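Local coordinates for small TOPRIM domain protein (Geobacillus stearothermophilus, PDB 2FCJ) that is of unknown function but, as a small stand-alone Toprim domain, probably acts on nucleic acids in a magnesium-dependent way, as related primases, topoisomerases and nucleases do, at residues A[51-56]-A[72-77]; A[21-26]-A[99-104]; A[12-17]-A[88-93]; A[33-38]-A[63-68]; A[17-22]-A[27-32]. One frame throughout, in Å; residues are numbered along the deposited sequence. Where two conformers were deposited one is given.

Contact 1 of 5, residues A[51-56]-A[72-77]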
# COMPACT_ATOMS: atom_id res chain seq x y z
N TYR A 51 -12.79 6.73 2.57
CA TYR A 51 -11.77 5.91 3.20
C TYR A 51 -10.43 6.62 3.18
O TYR A 51 -10.23 7.60 2.44
CB TYR A 51 -11.61 4.57 2.49
CG TYR A 51 -12.68 3.57 2.84
CD1 TYR A 51 -12.40 2.48 3.66
CD2 TYR A 51 -13.97 3.70 2.34
CE1 TYR A 51 -13.37 1.55 3.95
CE2 TYR A 51 -14.94 2.77 2.63
CZ TYR A 51 -14.64 1.71 3.45
OH TYR A 51 -15.61 0.77 3.76
N ASP A 52 -9.50 6.11 3.96
CA ASP A 52 -8.16 6.67 4.08
C ASP A 52 -7.22 5.74 3.30
O ASP A 52 -6.82 4.68 3.80
CB ASP A 52 -7.77 6.75 5.57
CG ASP A 52 -6.45 7.44 5.81
OD1 ASP A 52 -5.99 8.19 4.94
OD2 ASP A 52 -5.88 7.27 6.92
N VAL A 53 -6.86 6.12 2.08
CA VAL A 53 -6.30 5.17 1.12
C VAL A 53 -4.85 5.53 0.83
O VAL A 53 -4.51 6.71 0.66
CB VAL A 53 -7.10 5.19 -0.19
CG1 VAL A 53 -6.55 4.18 -1.17
CG2 VAL A 53 -8.57 4.93 0.06
N TYR A 54 -4.02 4.49 0.72
CA TYR A 54 -2.58 4.61 0.50
C TYR A 54 -2.20 3.66 -0.62
O TYR A 54 -2.76 2.56 -0.72
CB TYR A 54 -1.80 4.23 1.75
CG TYR A 54 -2.15 5.07 2.96
CD1 TYR A 54 -1.37 6.15 3.31
CD2 TYR A 54 -3.28 4.81 3.71
CE1 TYR A 54 -1.70 6.93 4.42
CE2 TYR A 54 -3.60 5.58 4.82
CZ TYR A 54 -2.81 6.63 5.15
OH TYR A 54 -3.14 7.38 6.26
N LEU A 55 -1.24 4.07 -1.43
CA LEU A 55 -0.63 3.21 -2.44
C LEU A 55 0.85 3.00 -2.10
O LEU A 55 1.61 3.97 -1.99
CB LEU A 55 -0.74 3.86 -3.82
CG LEU A 55 -0.02 3.12 -4.93
CD1 LEU A 55 -0.65 1.78 -5.25
CD2 LEU A 55 0.06 3.99 -6.17
N LEU A 56 1.24 1.74 -1.97
CA LEU A 56 2.63 1.35 -1.70
C LEU A 56 3.17 0.50 -2.85
O LEU A 56 2.80 -0.67 -2.97
CB LEU A 56 2.71 0.56 -0.38
CG LEU A 56 4.09 0.01 0.00
CD1 LEU A 56 5.11 1.13 0.22
CD2 LEU A 56 4.00 -0.91 1.21
N ARG A 72 -3.51 9.89 -12.06
CA ARG A 72 -4.50 10.26 -13.07
C ARG A 72 -5.92 9.80 -12.68
O ARG A 72 -6.88 10.56 -12.81
CB ARG A 72 -4.08 9.69 -14.43
CG ARG A 72 -5.09 9.88 -15.57
CD ARG A 72 -4.53 9.42 -16.92
NE ARG A 72 -4.06 8.03 -16.89
CZ ARG A 72 -4.84 6.96 -17.07
NH1 ARG A 72 -6.13 7.12 -17.33
NH2 ARG A 72 -4.32 5.74 -17.01
N MET A 73 -6.04 8.56 -12.21
CA MET A 73 -7.36 7.94 -11.98
C MET A 73 -7.87 8.02 -10.52
O MET A 73 -9.06 7.89 -10.27
CB MET A 73 -7.34 6.46 -12.41
CG MET A 73 -7.07 6.22 -13.89
SD MET A 73 -8.41 6.81 -14.95
CE MET A 73 -9.84 5.96 -14.24
N PHE A 74 -6.94 8.12 -9.58
CA PHE A 74 -7.29 7.94 -8.17
C PHE A 74 -6.42 8.89 -7.35
O PHE A 74 -5.62 8.45 -6.54
CB PHE A 74 -7.03 6.49 -7.78
CG PHE A 74 -7.71 6.04 -6.49
CD1 PHE A 74 -8.36 6.94 -5.64
CD2 PHE A 74 -7.66 4.70 -6.12
CE1 PHE A 74 -8.96 6.48 -4.44
CE2 PHE A 74 -8.24 4.26 -4.94
CZ PHE A 74 -8.90 5.15 -4.12
N PRO A 75 -6.56 10.19 -7.58
CA PRO A 75 -5.69 11.18 -6.94
C PRO A 75 -5.86 11.23 -5.41
O PRO A 75 -4.98 11.71 -4.72
CB PRO A 75 -6.14 12.50 -7.60
CG PRO A 75 -7.55 12.23 -8.05
CD PRO A 75 -7.51 10.82 -8.53
N GLU A 76 -6.93 10.61 -4.91
CA GLU A 76 -7.24 10.64 -3.48
C GLU A 76 -6.27 9.78 -2.71
O GLU A 76 -6.11 9.97 -1.50
CB GLU A 76 -8.67 10.11 -3.25
CG GLU A 76 -9.76 10.99 -3.78
CD GLU A 76 -10.28 10.55 -5.13
OE1 GLU A 76 -9.51 10.02 -5.96
OE2 GLU A 76 -11.48 10.74 -5.38
N ALA A 77 -5.69 8.79 -3.39
CA ALA A 77 -4.81 7.84 -2.74
C ALA A 77 -3.47 8.49 -2.43
O ALA A 77 -2.84 9.09 -3.30
CB ALA A 77 -4.61 6.62 -3.62
O HOH W 1 -7.78 8.59 0.66

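Contact 2 of 5, residues A[21-26]-A[99-104]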
# COMPACT_ATOMS: atom_id res chain seq x y z
N ALA A 21 1.33 -8.83 7.61
CA ALA A 21 2.07 -9.43 8.72
C ALA A 21 2.63 -8.38 9.68
O ALA A 21 2.79 -8.66 10.87
CB ALA A 21 3.19 -10.33 8.20
N VAL A 22 2.89 -7.17 9.19
CA VAL A 22 3.44 -6.15 10.08
C VAL A 22 2.39 -5.34 10.81
O VAL A 22 2.68 -4.69 11.81
CB VAL A 22 4.49 -5.24 9.40
CG1 VAL A 22 5.43 -6.06 8.54
CG2 VAL A 22 3.83 -4.16 8.59
N LEU A 23 1.16 -5.37 10.30
CA LEU A 23 0.12 -4.49 10.82
C LEU A 23 -0.46 -4.97 12.14
O LEU A 23 -0.60 -6.18 12.37
CB LEU A 23 -1.00 -4.32 9.79
CG LEU A 23 -0.64 -3.42 8.61
CD1 LEU A 23 -1.67 -3.52 7.51
CD2 LEU A 23 -0.48 -2.01 9.10
N ASN A 24 -0.80 -4.02 13.00
CA ASN A 24 -1.42 -4.35 14.28
C ASN A 24 -2.82 -3.76 14.42
O ASN A 24 -3.35 -3.65 15.52
CB ASN A 24 -0.54 -3.90 15.44
CG ASN A 24 -0.97 -4.50 16.77
OD1 ASN A 24 -1.33 -5.66 16.85
ND2 ASN A 24 -0.91 -3.69 17.82
N GLU A 25 -3.39 -3.32 13.30
CA GLU A 25 -4.79 -2.91 13.25
C GLU A 25 -5.39 -3.47 11.95
O GLU A 25 -4.66 -3.80 11.02
CB GLU A 25 -4.89 -1.38 13.27
CG GLU A 25 -4.16 -0.67 12.11
CD GLU A 25 -4.39 0.82 12.09
OE1 GLU A 25 -5.58 1.22 12.18
OE2 GLU A 25 -3.42 1.61 11.96
N PRO A 26 -6.72 -3.63 11.90
CA PRO A 26 -7.34 -4.10 10.67
C PRO A 26 -7.25 -3.05 9.55
O PRO A 26 -7.51 -1.88 9.77
CB PRO A 26 -8.81 -4.32 11.07
CG PRO A 26 -9.01 -3.47 12.25
CD PRO A 26 -7.70 -3.45 12.98
N GLN A 99 8.50 0.60 9.61
CA GLN A 99 8.76 2.01 9.85
C GLN A 99 8.09 2.92 8.83
O GLN A 99 7.62 4.01 9.19
CB GLN A 99 10.26 2.27 9.92
CG GLN A 99 10.90 1.65 11.17
CD GLN A 99 12.29 2.17 11.44
OE1 GLN A 99 12.84 2.96 10.66
NE2 GLN A 99 12.91 1.67 12.50
N VAL A 100 8.04 2.50 7.56
CA VAL A 100 7.33 3.28 6.55
C VAL A 100 5.87 3.42 6.94
O VAL A 100 5.30 4.52 6.88
CB VAL A 100 7.48 2.64 5.16
CG1 VAL A 100 6.54 3.29 4.15
CG2 VAL A 100 8.92 2.76 4.69
N LEU A 101 5.27 2.32 7.38
CA LEU A 101 3.87 2.34 7.77
C LEU A 101 3.64 3.11 9.06
O LEU A 101 2.65 3.85 9.19
CB LEU A 101 3.35 0.91 7.89
CG LEU A 101 3.34 0.15 6.56
CD1 LEU A 101 2.83 -1.27 6.74
CD2 LEU A 101 2.57 0.90 5.47
N LEU A 102 4.55 2.96 10.01
CA LEU A 102 4.46 3.70 11.25
C LEU A 102 4.56 5.20 11.01
O LEU A 102 3.86 5.99 11.64
CB LEU A 102 5.58 3.26 12.18
CG LEU A 102 5.59 4.00 13.51
CD1 LEU A 102 4.32 3.73 14.32
CD2 LEU A 102 6.84 3.61 14.28
N ARG A 103 5.45 5.61 10.12
CA ARG A 103 5.57 7.02 9.74
C ARG A 103 4.25 7.55 9.19
O ARG A 103 3.91 8.72 9.38
CB ARG A 103 6.69 7.20 8.71
CG ARG A 103 6.92 8.64 8.26
CD ARG A 103 8.08 8.73 7.25
NE ARG A 103 7.87 7.86 6.09
CZ ARG A 103 8.82 7.56 5.20
NH1 ARG A 103 10.04 8.07 5.32
NH2 ARG A 103 8.55 6.77 4.17
N ALA A 104 3.49 6.69 8.51
CA ALA A 104 2.18 7.06 7.98
C ALA A 104 1.04 6.84 8.98
O ALA A 104 -0.13 6.90 8.62
CB ALA A 104 1.92 6.30 6.68

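Contact 3 of 5, residues A[12-17]-A[88-93]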
# COMPACT_ATOMS: atom_id res chain seq x y z
N GLY A 12 1.51 -6.58 -5.69
CA GLY A 12 1.91 -7.99 -5.70
C GLY A 12 1.39 -8.78 -4.51
O GLY A 12 1.25 -8.26 -3.41
N ARG A 13 1.13 -10.07 -4.73
CA ARG A 13 0.57 -10.91 -3.69
C ARG A 13 1.47 -10.96 -2.46
O ARG A 13 0.99 -10.95 -1.33
CB ARG A 13 0.38 -12.34 -4.22
CG ARG A 13 -0.54 -13.20 -3.38
CD ARG A 13 -0.17 -14.67 -3.49
NE ARG A 13 -1.35 -15.53 -3.64
CZ ARG A 13 -2.06 -16.02 -2.63
NH1 ARG A 13 -1.72 -15.74 -1.38
NH2 ARG A 13 -3.11 -16.80 -2.88
N SER A 14 2.77 -11.13 -2.68
CA SER A 14 3.70 -11.22 -1.56
C SER A 14 3.77 -9.90 -0.81
O SER A 14 3.95 -9.88 0.41
CB SER A 14 5.09 -11.67 -2.02
OG SER A 14 5.57 -10.87 -3.08
N ASP A 15 3.62 -8.79 -1.54
CA ASP A 15 3.58 -7.47 -0.90
C ASP A 15 2.43 -7.46 0.09
O ASP A 15 2.57 -6.93 1.18
CB ASP A 15 3.29 -6.36 -1.92
CG ASP A 15 4.39 -6.17 -2.94
OD1 ASP A 15 5.51 -6.71 -2.75
OD2 ASP A 15 4.11 -5.51 -3.96
N LYS A 16 1.27 -7.94 -0.34
CA LYS A 16 0.07 -7.93 0.49
C LYS A 16 0.27 -8.73 1.77
O LYS A 16 -0.01 -8.24 2.87
CB LYS A 16 -1.11 -8.47 -0.30
CG LYS A 16 -2.39 -8.63 0.50
CD LYS A 16 -3.57 -8.58 -0.45
CE LYS A 16 -4.78 -9.30 0.09
NZ LYS A 16 -5.90 -9.19 -0.87
N GLN A 17 0.78 -9.95 1.64
CA GLN A 17 1.02 -10.79 2.80
C GLN A 17 2.04 -10.16 3.75
O GLN A 17 1.87 -10.19 4.96
CB GLN A 17 1.47 -12.18 2.35
CG GLN A 17 0.49 -12.84 1.39
CD GLN A 17 -0.73 -13.42 2.08
OE1 GLN A 17 -0.69 -14.54 2.59
NE2 GLN A 17 -1.83 -12.67 2.07
N GLU A 88 12.34 -2.75 -4.03
CA GLU A 88 11.05 -3.45 -4.03
C GLU A 88 10.55 -3.66 -2.61
O GLU A 88 11.31 -3.99 -1.70
CB GLU A 88 11.21 -4.82 -4.69
CG GLU A 88 11.50 -4.78 -6.18
CD GLU A 88 11.83 -6.16 -6.74
OE1 GLU A 88 11.34 -7.17 -6.18
OE2 GLU A 88 12.63 -6.23 -7.70
N VAL A 89 9.23 -3.57 -2.44
CA VAL A 89 8.60 -3.82 -1.16
C VAL A 89 8.98 -5.22 -0.67
O VAL A 89 9.23 -5.44 0.52
CB VAL A 89 7.07 -3.70 -1.30
CG1 VAL A 89 6.39 -4.06 0.01
CG2 VAL A 89 6.71 -2.29 -1.73
N ALA A 90 9.08 -6.15 -1.62
CA ALA A 90 9.44 -7.53 -1.32
C ALA A 90 10.86 -7.66 -0.77
O ALA A 90 11.16 -8.61 -0.05
CB ALA A 90 9.28 -8.40 -2.56
N ALA A 91 11.74 -6.75 -1.17
CA ALA A 91 13.16 -6.86 -0.82
C ALA A 91 13.43 -6.21 0.53
O ALA A 91 14.36 -6.58 1.25
CB ALA A 91 14.02 -6.22 -1.90
N ALA A 92 12.60 -5.22 0.87
CA ALA A 92 12.84 -4.42 2.06
C ALA A 92 12.75 -5.26 3.32
O ALA A 92 11.95 -6.17 3.42
CB ALA A 92 11.86 -3.26 2.12
N PRO A 93 13.61 -4.95 4.31
CA PRO A 93 13.50 -5.65 5.58
C PRO A 93 12.16 -5.38 6.24
O PRO A 93 11.59 -4.29 6.09
CB PRO A 93 14.63 -5.04 6.43
CG PRO A 93 15.50 -4.33 5.51
CD PRO A 93 14.68 -3.95 4.32
O HOH W 2 7.72 -6.06 -4.11

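Contact 4 of 5, residues A[33-38]-A[63-68]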
# COMPACT_ATOMS: atom_id res chain seq x y z
N ASN A 33 -2.66 -7.25 -8.41
CA ASN A 33 -2.25 -8.45 -9.12
C ASN A 33 -1.59 -8.10 -10.43
O ASN A 33 -1.86 -8.74 -11.46
CB ASN A 33 -3.46 -9.35 -9.37
CG ASN A 33 -3.93 -10.04 -8.12
OD1 ASN A 33 -3.12 -10.52 -7.32
ND2 ASN A 33 -5.24 -10.09 -7.92
N GLY A 34 -0.69 -7.13 -10.40
CA GLY A 34 -0.06 -6.61 -11.60
C GLY A 34 -0.77 -5.35 -12.06
O GLY A 34 -1.14 -4.51 -11.24
N THR A 35 -1.00 -5.23 -13.36
CA THR A 35 -1.71 -4.08 -13.89
C THR A 35 -3.20 -4.15 -13.56
O THR A 35 -3.76 -5.23 -13.38
CB THR A 35 -1.55 -3.95 -15.41
OG1 THR A 35 -2.06 -5.13 -16.04
CG2 THR A 35 -0.08 -3.78 -15.77
N ILE A 36 -3.83 -2.98 -13.49
CA ILE A 36 -5.26 -2.87 -13.23
C ILE A 36 -5.83 -1.89 -14.25
O ILE A 36 -5.19 -0.89 -14.58
CB ILE A 36 -5.52 -2.34 -11.79
CG1 ILE A 36 -7.02 -2.10 -11.55
CG2 ILE A 36 -4.73 -1.06 -11.52
CD1 ILE A 36 -7.41 -1.99 -10.07
N SER A 37 -6.97 -2.23 -14.82
CA SER A 37 -7.56 -1.35 -15.82
C SER A 37 -8.01 -0.05 -15.20
O SER A 37 -8.38 0.02 -14.01
CB SER A 37 -8.76 -2.02 -16.47
OG SER A 37 -9.80 -2.18 -15.52
N ASP A 38 -8.05 0.98 -16.03
CA ASP A 38 -8.61 2.25 -15.60
C ASP A 38 -10.00 2.04 -15.00
O ASP A 38 -10.35 2.66 -14.00
CB ASP A 38 -8.71 3.22 -16.77
CG ASP A 38 -7.37 3.80 -17.19
OD1 ASP A 38 -6.33 3.56 -16.54
OD2 ASP A 38 -7.39 4.59 -18.15
N GLY A 63 6.45 -0.05 -10.77
CA GLY A 63 5.87 0.67 -9.64
C GLY A 63 5.51 2.09 -10.03
O GLY A 63 4.43 2.58 -9.69
N GLU A 64 6.39 2.73 -10.78
CA GLU A 64 6.20 4.10 -11.24
C GLU A 64 5.03 4.19 -12.23
O GLU A 64 4.25 5.15 -12.20
CB GLU A 64 7.50 4.63 -11.87
CG GLU A 64 7.57 6.14 -11.92
CD GLU A 64 7.82 6.76 -10.56
OE1 GLU A 64 7.51 6.13 -9.54
OE2 GLU A 64 8.34 7.90 -10.53
N LYS A 65 4.87 3.16 -13.05
CA LYS A 65 3.73 3.09 -13.97
C LYS A 65 2.40 3.07 -13.20
O LYS A 65 1.42 3.72 -13.58
CB LYS A 65 3.83 1.83 -14.83
CG LYS A 65 2.76 1.70 -15.90
CD LYS A 65 3.23 0.80 -17.04
CE LYS A 65 3.02 -0.67 -16.70
NZ LYS A 65 3.01 -1.54 -17.92
N LEU A 66 2.35 2.27 -12.15
CA LEU A 66 1.17 2.19 -11.32
C LEU A 66 0.94 3.51 -10.60
O LEU A 66 -0.18 4.01 -10.57
CB LEU A 66 1.34 1.05 -10.32
CG LEU A 66 0.10 0.68 -9.51
CD1 LEU A 66 -1.02 0.22 -10.44
CD2 LEU A 66 0.45 -0.42 -8.52
N ARG A 67 2.00 4.13 -10.10
CA ARG A 67 1.83 5.44 -9.48
C ARG A 67 1.27 6.46 -10.45
O ARG A 67 0.40 7.27 -10.09
CB ARG A 67 3.13 5.96 -8.89
CG ARG A 67 3.60 5.18 -7.70
CD ARG A 67 4.66 5.96 -6.97
NE ARG A 67 5.34 5.13 -6.00
CZ ARG A 67 4.84 4.83 -4.81
NH1 ARG A 67 3.67 5.34 -4.43
NH2 ARG A 67 5.52 4.05 -3.98
N ARG A 68 1.76 6.44 -11.69
CA ARG A 68 1.31 7.39 -12.68
C ARG A 68 -0.17 7.20 -12.98
O ARG A 68 -0.93 8.17 -13.09
CB ARG A 68 2.13 7.24 -13.96
CG ARG A 68 1.80 8.33 -14.97
CD ARG A 68 2.73 8.29 -16.15
NE ARG A 68 2.85 6.92 -16.65
CZ ARG A 68 3.86 6.47 -17.37
NH1 ARG A 68 4.85 7.29 -17.73
NH2 ARG A 68 3.87 5.21 -17.77

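Contact 5 of 5, residues A[17-22]-A[27-32]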
# COMPACT_ATOMS: atom_id res chain seq x y z
N GLN A 17 0.78 -9.95 1.64
CA GLN A 17 1.02 -10.79 2.80
C GLN A 17 2.04 -10.16 3.75
O GLN A 17 1.87 -10.19 4.96
CB GLN A 17 1.47 -12.18 2.35
CG GLN A 17 0.49 -12.84 1.39
CD GLN A 17 -0.73 -13.42 2.08
OE1 GLN A 17 -0.69 -14.54 2.59
NE2 GLN A 17 -1.83 -12.67 2.07
N LYS A 18 3.08 -9.56 3.19
CA LYS A 18 4.13 -8.94 3.99
C LYS A 18 3.61 -7.73 4.77
O LYS A 18 3.88 -7.57 5.95
CB LYS A 18 5.25 -8.49 3.06
CG LYS A 18 6.43 -7.87 3.76
CD LYS A 18 7.63 -7.89 2.83
CE LYS A 18 8.88 -7.43 3.54
NZ LYS A 18 10.06 -7.92 2.80
N VAL A 19 2.84 -6.89 4.08
CA VAL A 19 2.19 -5.77 4.75
C VAL A 19 1.26 -6.24 5.87
O VAL A 19 1.29 -5.71 6.99
CB VAL A 19 1.39 -4.93 3.75
CG1 VAL A 19 0.51 -3.94 4.49
CG2 VAL A 19 2.32 -4.21 2.80
N ALA A 20 0.43 -7.23 5.57
CA ALA A 20 -0.54 -7.72 6.54
C ALA A 20 0.15 -8.25 7.79
O ALA A 20 -0.41 -8.17 8.88
CB ALA A 20 -1.41 -8.80 5.92
N ALA A 21 1.33 -8.83 7.61
CA ALA A 21 2.07 -9.43 8.72
C ALA A 21 2.63 -8.38 9.68
O ALA A 21 2.79 -8.66 10.87
CB ALA A 21 3.19 -10.33 8.20
N VAL A 22 2.89 -7.17 9.19
CA VAL A 22 3.44 -6.15 10.08
C VAL A 22 2.39 -5.34 10.81
O VAL A 22 2.68 -4.69 11.81
CB VAL A 22 4.49 -5.24 9.40
CG1 VAL A 22 5.43 -6.06 8.54
CG2 VAL A 22 3.83 -4.16 8.59
N VAL A 27 -6.74 -3.46 8.41
CA VAL A 27 -6.57 -2.56 7.28
C VAL A 27 -6.97 -3.38 6.09
O VAL A 27 -6.63 -4.55 6.01
CB VAL A 27 -5.09 -2.13 7.13
CG1 VAL A 27 -4.86 -1.40 5.81
CG2 VAL A 27 -4.65 -1.28 8.31
N VAL A 28 -7.76 -2.80 5.18
CA VAL A 28 -8.05 -3.49 3.95
C VAL A 28 -6.83 -3.38 3.06
O VAL A 28 -6.37 -2.28 2.78
CB VAL A 28 -9.26 -2.89 3.22
CG1 VAL A 28 -9.58 -3.68 1.95
CG2 VAL A 28 -10.49 -2.79 4.13
N ILE A 29 -6.33 -4.52 2.59
CA ILE A 29 -5.21 -4.54 1.68
C ILE A 29 -5.67 -5.05 0.34
O ILE A 29 -6.16 -6.18 0.23
CB ILE A 29 -4.05 -5.41 2.17
CG1 ILE A 29 -3.66 -5.00 3.59
CG2 ILE A 29 -2.85 -5.25 1.24
CD1 ILE A 29 -2.63 -5.91 4.21
N VAL A 30 -5.61 -4.19 -0.66
CA VAL A 30 -6.02 -4.52 -2.00
C VAL A 30 -4.78 -4.79 -2.84
O VAL A 30 -3.82 -4.01 -2.83
CB VAL A 30 -6.81 -3.36 -2.64
CG1 VAL A 30 -7.15 -3.67 -4.10
CG2 VAL A 30 -8.06 -3.04 -1.81
N CYS A 31 -4.76 -5.93 -3.50
CA CYS A 31 -3.70 -6.26 -4.43
C CYS A 31 -4.18 -6.12 -5.87
O CYS A 31 -5.23 -6.65 -6.23
CB CYS A 31 -3.21 -7.67 -4.14
SG CYS A 31 -1.87 -8.23 -5.21
N THR A 32 -3.46 -5.36 -6.69
CA THR A 32 -3.90 -5.18 -8.07
C THR A 32 -3.54 -6.40 -8.92
O THR A 32 -4.03 -6.54 -10.04
CB THR A 32 -3.28 -3.93 -8.70
OG1 THR A 32 -1.86 -4.06 -8.77
CG2 THR A 32 -3.63 -2.69 -7.87

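Contact 1 of 5, residues A[51-56]-A[72-77]
Val-53 meets the turn that follows helix 61-73 through one branch above all. Its CG1 lies 3.9 Å from Phe-74 CZ, at the far end of the ring and oblique to the ring plane, while the two side chains as a whole cross at about a right angle. The same methyl also reaches Ala-77, with CG1 to CB at 4.0 Å. The backbones come together too: the CA-H of Ala-77 is directed at Val-53 O, CA to O 3.6 Å with 138° at the hydrogen. A water completes the junction. It accepts from Val-53 N at 3.0 Å and stands 3.1 Å from Glu-76 O, within hydrogen-bonding distance of Tyr-51 O as well, so strand start and turn end share one solvent molecule.

The contact illustrates how a beta-alpha-beta unit closes, here strand 52-56, helix 61-73 and strand 78-80 of the parallel Toprim sheet. The chain leaves the helix at Phe-74 and is turned back by a type I beta turn, whose closing bond runs from Ala-77 N to Phe-74 O at 3.2 Å. The turn folds Ala-77 CB over the centre of the Phe-74 ring, 4.2 Å above its plane, while Glu-76 OE1 lies in plane at the ring edge. With CG anti to its backbone N (chi1 -163°), Phe-74 extends its ring to Val-53; Leu-41 and Ala-45 of helix 38-47 also touch that side chain. Next to Val-53, Tyr-54 points the other way, and its OH donates to Asp-52 OD2 at 2.8 Å, on the syn side and 34° out of the carboxylate plane.

Contact 2 of 5, residues A[21-26]-A[99-104]
Leu-101 holds its CG anti to the carbonyl carbon (chi1 -65°), and its chain then runs on extended (chi2 179°), which thrusts CD1 toward the end of helix 13-22. In the conformer of Val-22 described here, one of two in the crystal, CG2 is wedged between the backbone N and the carbonyl carbon, the crowded position, and that branch receives the leucine methyl. CG2 of Val-22 and CD1 of Leu-101 are 3.6 Å apart, a close approach that holds for this conformer and is uncertain for the other. Leu-23 adds a second, looser touch: its CD2 lies 4.1 Å from the same CD1. Val-22 and Leu-23 each meet Leu-101 with side chains crossing at about a right angle, and the two branches approach the one methyl from neighbouring directions, roughly at a right angle to each other.

In the fold this is where the C-terminal ends of two helices, 13-22 and 94-103, meet on the same face of the parallel sheet of the Toprim domain. Leu-23 and Ala-104 are each the first residue to depart from helical geometry, and the segments stay well apart as backbones, with 8.4 Å between Leu-23 CA and Leu-101 CA, a gap spanned by side chains. Helix 94-103 is still regular at Arg-103, whose N bonds to Gln-99 O at 2.9 Å; Ala-104 N then reaches back to Val-100 O at 3.3 Å. Leu-101 also touches Leu-80 of the edge strand 78-80. Past the helix end, Glu-25 OE2 forms a salt bridge with Lys-6 NZ and accepts from Asp-107 N, which ties down the loop that follows Leu-23.

Contact 3 of 5, residues A[12-17]-A[88-93]
This is a partly buried, water-mediated contact between the first turn of helix 13-22, where Asp-15 lies, and the loop at Val-89 and Ala-90 that precedes helix 94-103. Asp-15 carries it almost alone. Its OD1 lies 3.7 Å from Val-89 CB, the carboxylate and the valine crossing at about a right angle, and Val-89 CG1 flanks the same oxygen. Ala-90 N is 3.8 Å from Asp-15 OD1, too far for a direct bond, and a water fills the role: it accepts from Ala-90 N at 2.8 Å and lies 2.7 Å from Asp-15 OD1. The other carboxylate oxygen turns back to its own helix, where Gly-12 N at the N-cap makes a weak bond to Asp-15 OD2, 3.3 Å long and bent to 128°. On the loop side, Val-89 N donates to Asp-58 OD1, and Glu-88 touches Asp-58 and Asp-60, the DxD aspartates by which Toprim enzymes are recognised. One carboxylate thus divides its oxygens between a helix start and a solvent bridge, which implies a junction whose polar link depends on the bound water, with aliphatic carbon shielding one side of OD1.

Contact 4 of 5, residues A[33-38]-A[63-68]
Leu-66 buries the most surface, then Thr-35, with Ile-36 and Lys-65 equal after them, where the loop after strand 28-31 of the Toprim alpha/beta fold runs past helix 61-73. With CG anti to its backbone N (chi1 -170°), Leu-66 extends CD1 to the loop, 4.1 Å from Ile-36 CG2. The two side chains cross obliquely, and the leucine also touches Glu-11, just after the first strand, which matches the conserved glutamate of Toprim domains. The touching methyl of Ile-36 is the beta branch lodged between its own backbone N and carbonyl carbon, while CG1 runs off in the extended direction.

The loop is pinned beside this apolar touch by polar bonds further along the same helix: Gln-69 NE2 donates to both Ile-36 O and Asp-38 OD1. At its far end Ser-37 N-caps helix 38-47, its OG accepting from Arg-40 N. Just before Thr-35 the chain bends at Gly-34 (phi 97°, psi -138°). Thr-35 itself meets the more solvent-exposed side of the helix, where the end of the Lys-65 chain comes alongside, NZ 4.4 Å from Thr-35 CG2, a loose approach of ammonium to methyl.

Contact 5 of 5, residues A[17-22]-A[27-32]
The beta-alpha-beta unit formed by strand 6-10, helix 13-22 and strand 28-31 brings its helix against its second strand here, with Ile-29 as the strand's contribution. Ile-29 keeps CG1 anti to the carbonyl carbon (chi1 -53°) and continues extended through chi2 at 173°, so that CD1 stands out from the sheet and meets the helix end-on. Ala-20 CB lies ahead of the methyl, 3.6 Å from Ile-29 CD1, and the backbone N of Ala-20 is equally near that methyl at 3.6 Å. Val-19 supplies the next neighbour: its CG1, anti to the backbone N, lies beside the methyl, 3.7 Å from Ile-29 CD1. The isoleucine methyl therefore settles against two consecutive helix residues, and it is the side chains that close the distance, since Ala-20 CA and Ile-29 CA are 7.5 Å apart.

Val-19 also rests on Ile-8 of the inner strand 6-10, so one helix face spans both strands. Strand 28-31 is in turn tied to strand 6-10 by backbone bonds of Val-28 and Val-30, which leave Ile-29 between them facing the helix. Beyond Ala-20 the helix is drawing to its end: Ala-21 N still bonds to Gln-17 O at 3.0 Å, but Val-22 N finds Val-19 O at 3.1 Å and reaches Lys-18 O only weakly.

The side-chain contact is wholly aliphatic. It rests on van der Waals contact and probably on partial shielding from water, which sets a spacing between helix and strand but imposes no bond direction, in contrast to the directional backbone bonding that joins this strand to its neighbour.

The contacts fall on the two faces of one parallel sheet. Contacts 2, 3 and 5 all use helix 13-22; contacts 2 and 5, with centres about 10 Å apart, share Ala-21 and Val-22 and merge where Leu-101 CD1 lies 4.2 Å from Val-19 CG1. Contact 3 joins contact 5 through Lys-18 NZ and Ala-92 O, 2.6 Å apart. On the other face, helix 61-73 serves contacts 1 and 4, linked by the salt bridge from Arg-72 NH1 to Asp-38 OD2 at 2.9 Å. Contacts 3 and 4, centres about 16 Å apart, border the acidic group of Glu-11, Asp-58 and Asp-60, whose counterparts in Toprim relatives bind magnesium.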